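Local atomic coordinates of SAHS4 (Ramazzottius varieornatus, PDB entry 5Z4G), a protein that binds zinc and probably acts as a secreted molecular shield that protects tardigrades during desiccation. Residues W24-W38 with Y55-K67. Sequence-based numbering, arbitrary orientation. Where two conformers were deposited one is given.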
loop_
_atom_site.group_PDB
_atom_site.type_symbol
_atom_site.label_atom_id
_atom_site.label_comp_id
_atom_site.label_asym_id
_atom_site.label_seq_id
_atom_site.Cartn_x
_atom_site.Cartn_y
_atom_site.Cartn_z
ATOM N N TRP A 24 -6.061 -10.063 -2.747
ATOM C CA TRP A 24 -5.707 -8.879 -1.959
ATOM C C TRP A 24 -6.928 -8.200 -1.325
ATOM O O TRP A 24 -6.772 -7.370 -0.430
ATOM C CB TRP A 24 -4.905 -7.874 -2.809
ATOM C CG TRP A 24 -5.458 -7.673 -4.168
ATOM C CD1 TRP A 24 -5.126 -8.379 -5.298
ATOM C CD2 TRP A 24 -6.448 -6.711 -4.567
ATOM N NE1 TRP A 24 -5.848 -7.922 -6.371
ATOM C CE2 TRP A 24 -6.656 -6.887 -5.961
ATOM C CE3 TRP A 24 -7.158 -5.700 -3.891
ATOM C CZ2 TRP A 24 -7.572 -6.115 -6.687
ATOM C CZ3 TRP A 24 -8.060 -4.914 -4.613
ATOM C CH2 TRP A 24 -8.262 -5.130 -6.001
ATOM N N LEU A 25 -8.131 -8.535 -1.803
ATOM C CA LEU A 25 -9.352 -8.067 -1.142
ATOM C C LEU A 25 -9.464 -8.661 0.254
ATOM O O LEU A 25 -9.262 -9.865 0.453
ATOM C CB LEU A 25 -10.610 -8.384 -1.969
ATOM C CG LEU A 25 -10.787 -7.674 -3.315
ATOM C CD1 LEU A 25 -11.893 -8.347 -4.106
ATOM C CD2 LEU A 25 -11.069 -6.179 -3.166
ATOM N N GLY A 26 -9.778 -7.806 1.216
ATOM C CA GLY A 26 -9.816 -8.209 2.626
ATOM C C GLY A 26 -9.146 -7.195 3.520
ATOM O O GLY A 26 -8.748 -6.112 3.058
ATOM N N LYS A 27 -9.029 -7.546 4.799
ATOM C CA LYS A 27 -8.356 -6.692 5.776
ATOM C C LYS A 27 -7.083 -7.377 6.253
ATOM O O LYS A 27 -7.050 -8.589 6.419
ATOM C CB LYS A 27 -9.273 -6.357 6.951
ATOM C CG LYS A 27 -8.790 -5.168 7.763
ATOM C CD LYS A 27 -9.722 -4.879 8.913
ATOM C CE LYS A 27 -9.351 -3.567 9.578
ATOM N NZ LYS A 27 -10.332 -3.183 10.630
ATOM N N TRP A 28 -6.035 -6.581 6.461
ATOM C CA TRP A 28 -4.679 -7.076 6.634
ATOM C C TRP A 28 -3.985 -6.334 7.768
ATOM O O TRP A 28 -4.133 -5.120 7.897
ATOM C CB TRP A 28 -3.888 -6.847 5.339
ATOM C CG TRP A 28 -4.523 -7.509 4.142
ATOM C CD1 TRP A 28 -5.352 -6.927 3.205
ATOM C CD2 TRP A 28 -4.399 -8.881 3.771
ATOM N NE1 TRP A 28 -5.734 -7.863 2.267
ATOM C CE2 TRP A 28 -5.154 -9.068 2.583
ATOM C CE3 TRP A 28 -3.676 -9.972 4.302
ATOM C CZ2 TRP A 28 -5.225 -10.320 1.925
ATOM C CZ3 TRP A 28 -3.753 -11.222 3.658
ATOM C CH2 TRP A 28 -4.523 -11.381 2.480
ATOM N N GLU A 29 -3.231 -7.069 8.582
ATOM C CA GLU A 29 -2.444 -6.484 9.666
ATOM C C GLU A 29 -0.967 -6.748 9.425
ATOM O O GLU A 29 -0.572 -7.892 9.190
ATOM C CB GLU A 29 -2.871 -7.063 11.020
ATOM C CG GLU A 29 -2.030 -6.581 12.194
ATOM C CD GLU A 29 -2.283 -7.382 13.457
ATOM O OE1 GLU A 29 -1.328 -7.593 14.231
ATOM O OE2 GLU A 29 -3.431 -7.813 13.675
ATOM N N SER A 30 -0.153 -5.696 9.482
ATOM C CA SER A 30 1.291 -5.843 9.289
ATOM C C SER A 30 1.869 -6.781 10.351
ATOM O O SER A 30 1.479 -6.728 11.533
ATOM C CB SER A 30 1.987 -4.485 9.314
ATOM O OG SER A 30 1.803 -3.822 10.547
ATOM N N ILE A 31 2.757 -7.670 9.920
ATOM C CA ILE A 31 3.423 -8.568 10.871
ATOM C C ILE A 31 4.408 -7.780 11.734
ATOM O O ILE A 31 4.817 -6.684 11.357
ATOM C CB ILE A 31 4.095 -9.771 10.177
ATOM C CG1 ILE A 31 5.331 -9.339 9.376
ATOM C CG2 ILE A 31 3.075 -10.506 9.314
ATOM C CD1 ILE A 31 6.310 -10.468 9.099
ATOM N N ASP A 32 4.782 -8.338 12.881
ATOM C CA ASP A 32 5.762 -7.688 13.764
ATOM C C ASP A 32 7.078 -7.416 13.040
ATOM O O ASP A 32 7.536 -8.236 12.253
ATOM C CB ASP A 32 6.010 -8.541 15.009
ATOM C CG ASP A 32 4.914 -8.389 16.070
ATOM O OD1 ASP A 32 3.910 -7.679 15.847
ATOM O OD2 ASP A 32 5.060 -8.991 17.149
ATOM N N GLY A 33 7.660 -6.250 13.302
ATOM C CA GLY A 33 8.960 -5.903 12.747
ATOM C C GLY A 33 8.886 -4.960 11.568
ATOM O O GLY A 33 7.805 -4.491 11.193
ATOM N N THR A 34 10.053 -4.685 11.001
ATOM C CA THR A 34 10.212 -3.754 9.891
ATOM C C THR A 34 10.258 -4.505 8.561
ATOM O O THR A 34 10.595 -5.687 8.542
ATOM C CB THR A 34 11.498 -2.913 10.047
ATOM O OG1 THR A 34 12.611 -3.776 10.312
ATOM C CG2 THR A 34 11.342 -1.914 11.183
ATOM N N PRO A 35 9.910 -3.829 7.444
ATOM C CA PRO A 35 9.981 -4.487 6.137
ATOM C C PRO A 35 11.375 -5.032 5.832
ATOM O O PRO A 35 12.372 -4.493 6.328
ATOM C CB PRO A 35 9.645 -3.353 5.170
ATOM C CG PRO A 35 8.726 -2.489 5.960
ATOM C CD PRO A 35 9.348 -2.470 7.325
ATOM N N GLU A 36 11.432 -6.118 5.063
ATOM C CA GLU A 36 12.691 -6.616 4.509
ATOM C C GLU A 36 13.369 -5.502 3.717
ATOM O O GLU A 36 12.711 -4.801 2.936
ATOM C CB GLU A 36 12.449 -7.827 3.612
ATOM C CG GLU A 36 12.970 -9.145 4.170
ATOM C CD GLU A 36 13.142 -10.216 3.101
ATOM O OE1 GLU A 36 12.786 -11.382 3.370
ATOM O OE2 GLU A 36 13.630 -9.902 1.992
ATOM N N ASN A 37 14.672 -5.328 3.958
ATOM C CA ASN A 37 15.491 -4.294 3.313
ATOM C C ASN A 37 15.086 -2.841 3.668
ATOM O O ASN A 37 15.416 -1.898 2.942
ATOM C CB ASN A 37 15.530 -4.519 1.787
ATOM C CG ASN A 37 16.808 -4.017 1.149
ATOM O OD1 ASN A 37 17.883 -4.075 1.747
ATOM N ND2 ASN A 37 16.701 -3.541 -0.086
ATOM N N TRP A 38 14.392 -2.670 4.795
ATOM C CA TRP A 38 13.914 -1.358 5.242
ATOM C C TRP A 38 14.996 -0.291 5.365
ATOM O O TRP A 38 14.787 0.838 4.910
ATOM C CB TRP A 38 13.144 -1.477 6.561
ATOM C CG TRP A 38 12.467 -0.210 7.026
ATOM C CD1 TRP A 38 12.696 0.451 8.198
ATOM C CD2 TRP A 38 11.446 0.535 6.338
ATOM N NE1 TRP A 38 11.880 1.555 8.290
ATOM C CE2 TRP A 38 11.100 1.630 7.167
ATOM C CE3 TRP A 38 10.786 0.382 5.103
ATOM C CZ2 TRP A 38 10.129 2.578 6.799
ATOM C CZ3 TRP A 38 9.816 1.328 4.735
ATOM C CH2 TRP A 38 9.496 2.409 5.588
ATOM N N TYR A 55 6.481 3.001 10.812
ATOM C CA TYR A 55 6.843 1.624 10.469
ATOM C C TYR A 55 7.899 1.037 11.408
ATOM O O TYR A 55 8.217 -0.151 11.331
ATOM C CB TYR A 55 7.265 1.537 8.992
ATOM C CG TYR A 55 6.226 2.123 8.054
ATOM C CD1 TYR A 55 5.087 1.391 7.695
ATOM C CD2 TYR A 55 6.366 3.420 7.548
ATOM C CE1 TYR A 55 4.125 1.929 6.849
ATOM C CE2 TYR A 55 5.411 3.969 6.700
ATOM C CZ TYR A 55 4.293 3.220 6.353
ATOM O OH TYR A 55 3.345 3.759 5.513
ATOM N N ASN A 56 8.425 1.877 12.301
ATOM C CA ASN A 56 9.355 1.445 13.344
ATOM C C ASN A 56 8.632 1.251 14.678
ATOM O O ASN A 56 7.700 1.994 15.008
ATOM C CB ASN A 56 10.508 2.450 13.493
ATOM C CG ASN A 56 11.499 2.389 12.336
ATOM O OD1 ASN A 56 11.676 3.363 11.603
ATOM N ND2 ASN A 56 12.153 1.245 12.173
ATOM N N GLY A 57 9.062 0.242 15.433
ATOM C CA GLY A 57 8.505 -0.044 16.756
ATOM C C GLY A 57 7.310 -0.978 16.747
ATOM O O GLY A 57 7.148 -1.792 15.835
ATOM N N LYS A 58 6.469 -0.848 17.772
ATOM C CA LYS A 58 5.279 -1.691 17.931
ATOM C C LYS A 58 4.093 -1.272 17.054
ATOM O O LYS A 58 3.076 -1.967 17.033
ATOM C CB LYS A 58 4.853 -1.755 19.405
ATOM C CG LYS A 58 5.663 -2.739 20.244
ATOM C CD LYS A 58 5.055 -2.961 21.624
ATOM C CE LYS A 58 5.630 -2.010 22.664
ATOM N NZ LYS A 58 5.159 -2.346 24.037
ATOM N N GLN A 59 4.236 -0.163 16.324
ATOM C CA GLN A 59 3.148 0.410 15.523
ATOM C C GLN A 59 2.670 -0.510 14.392
ATOM O O GLN A 59 3.430 -0.853 13.493
ATOM C CB GLN A 59 3.549 1.786 14.963
ATOM C CG GLN A 59 2.442 2.504 14.196
ATOM C CD GLN A 59 1.235 2.810 15.065
ATOM O OE1 GLN A 59 1.326 3.567 16.035
ATOM N NE2 GLN A 59 0.102 2.214 14.728
ATOM N N LYS A 60 1.401 -0.903 14.457
ATOM C CA LYS A 60 0.781 -1.715 13.405
ATOM C C LYS A 60 0.188 -0.869 12.287
ATOM O O LYS A 60 -0.247 0.261 12.507
ATOM C CB LYS A 60 -0.301 -2.625 13.998
ATOM C CG LYS A 60 0.228 -3.686 14.952
ATOM C CD LYS A 60 0.994 -4.761 14.201
ATOM C CE LYS A 60 1.245 -5.967 15.074
ATOM N NZ LYS A 60 1.965 -7.016 14.307
ATOM N N THR A 61 0.177 -1.440 11.088
ATOM C CA THR A 61 -0.582 -0.917 9.970
ATOM C C THR A 61 -1.720 -1.883 9.695
ATOM O O THR A 61 -1.503 -3.099 9.597
ATOM C CB THR A 61 0.291 -0.824 8.692
ATOM O OG1 THR A 61 1.427 0.011 8.932
ATOM C CG2 THR A 61 -0.489 -0.278 7.492
ATOM N N LEU A 62 -2.922 -1.334 9.565
ATOM C CA LEU A 62 -4.069 -2.078 9.071
ATOM C C LEU A 62 -4.392 -1.606 7.664
ATOM O O LEU A 62 -4.465 -0.408 7.398
ATOM C CB LEU A 62 -5.279 -1.915 9.998
ATOM C CG LEU A 62 -5.075 -2.287 11.466
ATOM C CD1 LEU A 62 -6.379 -2.124 12.233
ATOM C CD2 LEU A 62 -4.514 -3.696 11.635
ATOM N N LEU A 63 -4.585 -2.555 6.763
ATOM C CA LEU A 63 -4.899 -2.244 5.388
ATOM C C LEU A 63 -6.176 -2.978 5.000
ATOM O O LEU A 63 -6.312 -4.169 5.264
ATOM C CB LEU A 63 -3.717 -2.693 4.537
ATOM C CG LEU A 63 -3.756 -2.682 3.033
ATOM C CD1 LEU A 63 -4.007 -1.278 2.526
ATOM C CD2 LEU A 63 -2.395 -3.192 2.582
ATOM N N LYS A 64 -7.121 -2.273 4.382
ATOM C CA LYS A 64 -8.361 -2.914 3.950
ATOM C C LYS A 64 -8.680 -2.535 2.513
ATOM O O LYS A 64 -8.694 -1.356 2.180
ATOM C CB LYS A 64 -9.529 -2.550 4.885
ATOM C CG LYS A 64 -10.807 -3.349 4.614
ATOM C CD LYS A 64 -11.782 -3.286 5.772
ATOM C CE LYS A 64 -12.776 -2.153 5.626
ATOM N NZ LYS A 64 -14.063 -2.496 6.293
ATOM N N TYR A 65 -8.934 -3.545 1.680
ATOM C CA TYR A 65 -9.400 -3.355 0.298
ATOM C C TYR A 65 -10.738 -4.045 0.162
ATOM O O TYR A 65 -10.882 -5.189 0.602
ATOM C CB TYR A 65 -8.418 -3.994 -0.702
ATOM C CG TYR A 65 -7.138 -3.233 -0.903
ATOM C CD1 TYR A 65 -7.097 -2.123 -1.748
ATOM C CD2 TYR A 65 -5.951 -3.648 -0.292
ATOM C CE1 TYR A 65 -5.916 -1.422 -1.963
ATOM C CE2 TYR A 65 -4.763 -2.952 -0.499
ATOM C CZ TYR A 65 -4.757 -1.838 -1.325
ATOM O OH TYR A 65 -3.594 -1.140 -1.507
ATOM N N TRP A 66 -11.717 -3.374 -0.447
ATOM C CA TRP A 66 -13.024 -3.993 -0.671
ATOM C C TRP A 66 -13.714 -3.451 -1.909
ATOM O O TRP A 66 -13.356 -2.380 -2.424
ATOM C CB TRP A 66 -13.918 -3.918 0.581
ATOM C CG TRP A 66 -14.535 -2.584 0.918
ATOM C CD1 TRP A 66 -15.834 -2.197 0.685
ATOM C CD2 TRP A 66 -13.923 -1.506 1.639
ATOM N NE1 TRP A 66 -16.048 -0.928 1.175
ATOM C CE2 TRP A 66 -14.902 -0.482 1.777
ATOM C CE3 TRP A 66 -12.635 -1.285 2.154
ATOM C CZ2 TRP A 66 -14.631 0.739 2.414
ATOM C CZ3 TRP A 66 -12.365 -0.064 2.794
ATOM C CH2 TRP A 66 -13.363 0.926 2.920
ATOM N N LYS A 67 -14.680 -4.222 -2.396
ATOM C CA LYS A 67 -15.479 -3.863 -3.551
ATOM C C LYS A 67 -16.920 -4.201 -3.218
ATOM O O LYS A 67 -17.224 -5.338 -2.855
ATOM C CB LYS A 67 -15.005 -4.663 -4.771
ATOM C CG LYS A 67 -15.830 -4.472 -6.038
ATOM C CD LYS A 67 -15.206 -3.469 -6.982
ATOM C CE LYS A 67 -15.969 -3.412 -8.292
ATOM N NZ LYS A 67 -15.095 -3.045 -9.441
HETATM O O HOH W 1 7.052 -2.182 9.919
#
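Lys60 turns at its second torsion (chi2 -71°), and the bend carries its ammonium group across to Ser30, Asp32 and Glu29. Ser30 OG stands between its own backbone N and carbonyl carbon (chi1 61°), where it receives the N-H of Thr61. Lys60 NZ lies 2.6 Å from Asp32 OD1, which it meets on the anti side, somewhat out of the carboxylate plane. It also donates to Ser30 O at 2.8 Å, in the carbonyl plane. In the conformer given, Glu29 OE1 lies 3.3 Å from Lys60 NZ, a longer salt bridge that the second conformer of Glu29 makes less certain. Asp32 and the carbonyl of Ser30 grip the ammonium group, with Glu29 as a weaker third partner; this would favour its charged form. The bond from Thr61 N to Ser30 OG is 2.9 Å and almost straight, at 176°.

Beyond this network, strands 26-30 and 62-66 run antiparallel. Gly26 with Tyr65 and Trp28 with Leu63 are hydrogen-bonded pairs, while Lys27 with Lys64 and Glu29 with Leu62 are non-hydrogen-bonded. These are neighbouring strands of a ten-stranded antiparallel sheet, consistent with the fatty-acid-binding-protein-like barrel of this family. Strand 150-159 flanks 26-30 on its other side. The helices 38-44 and 49-52 lie in the connection between the two strands.

On the face of Trp28 and Leu63, the edge of Trp24 meets the face of Tyr65. Their planes are nearly perpendicular, and Trp24 CE3 reaches Tyr65 CB at 3.8 Å. Trp28 NE1 donates to Trp24 O from above the carbonyl plane, tying the two tryptophans together. Tyr65 OH binds a tetraethylene glycol, probably from the crystallisation liquor.

At the helical end, Trp38 CZ2 lies 3.8 Å from Tyr55 CB, and the two rings meet obliquely. One water lies 2.7 Å from both Gly33 O and Tyr55 O and links the two loops.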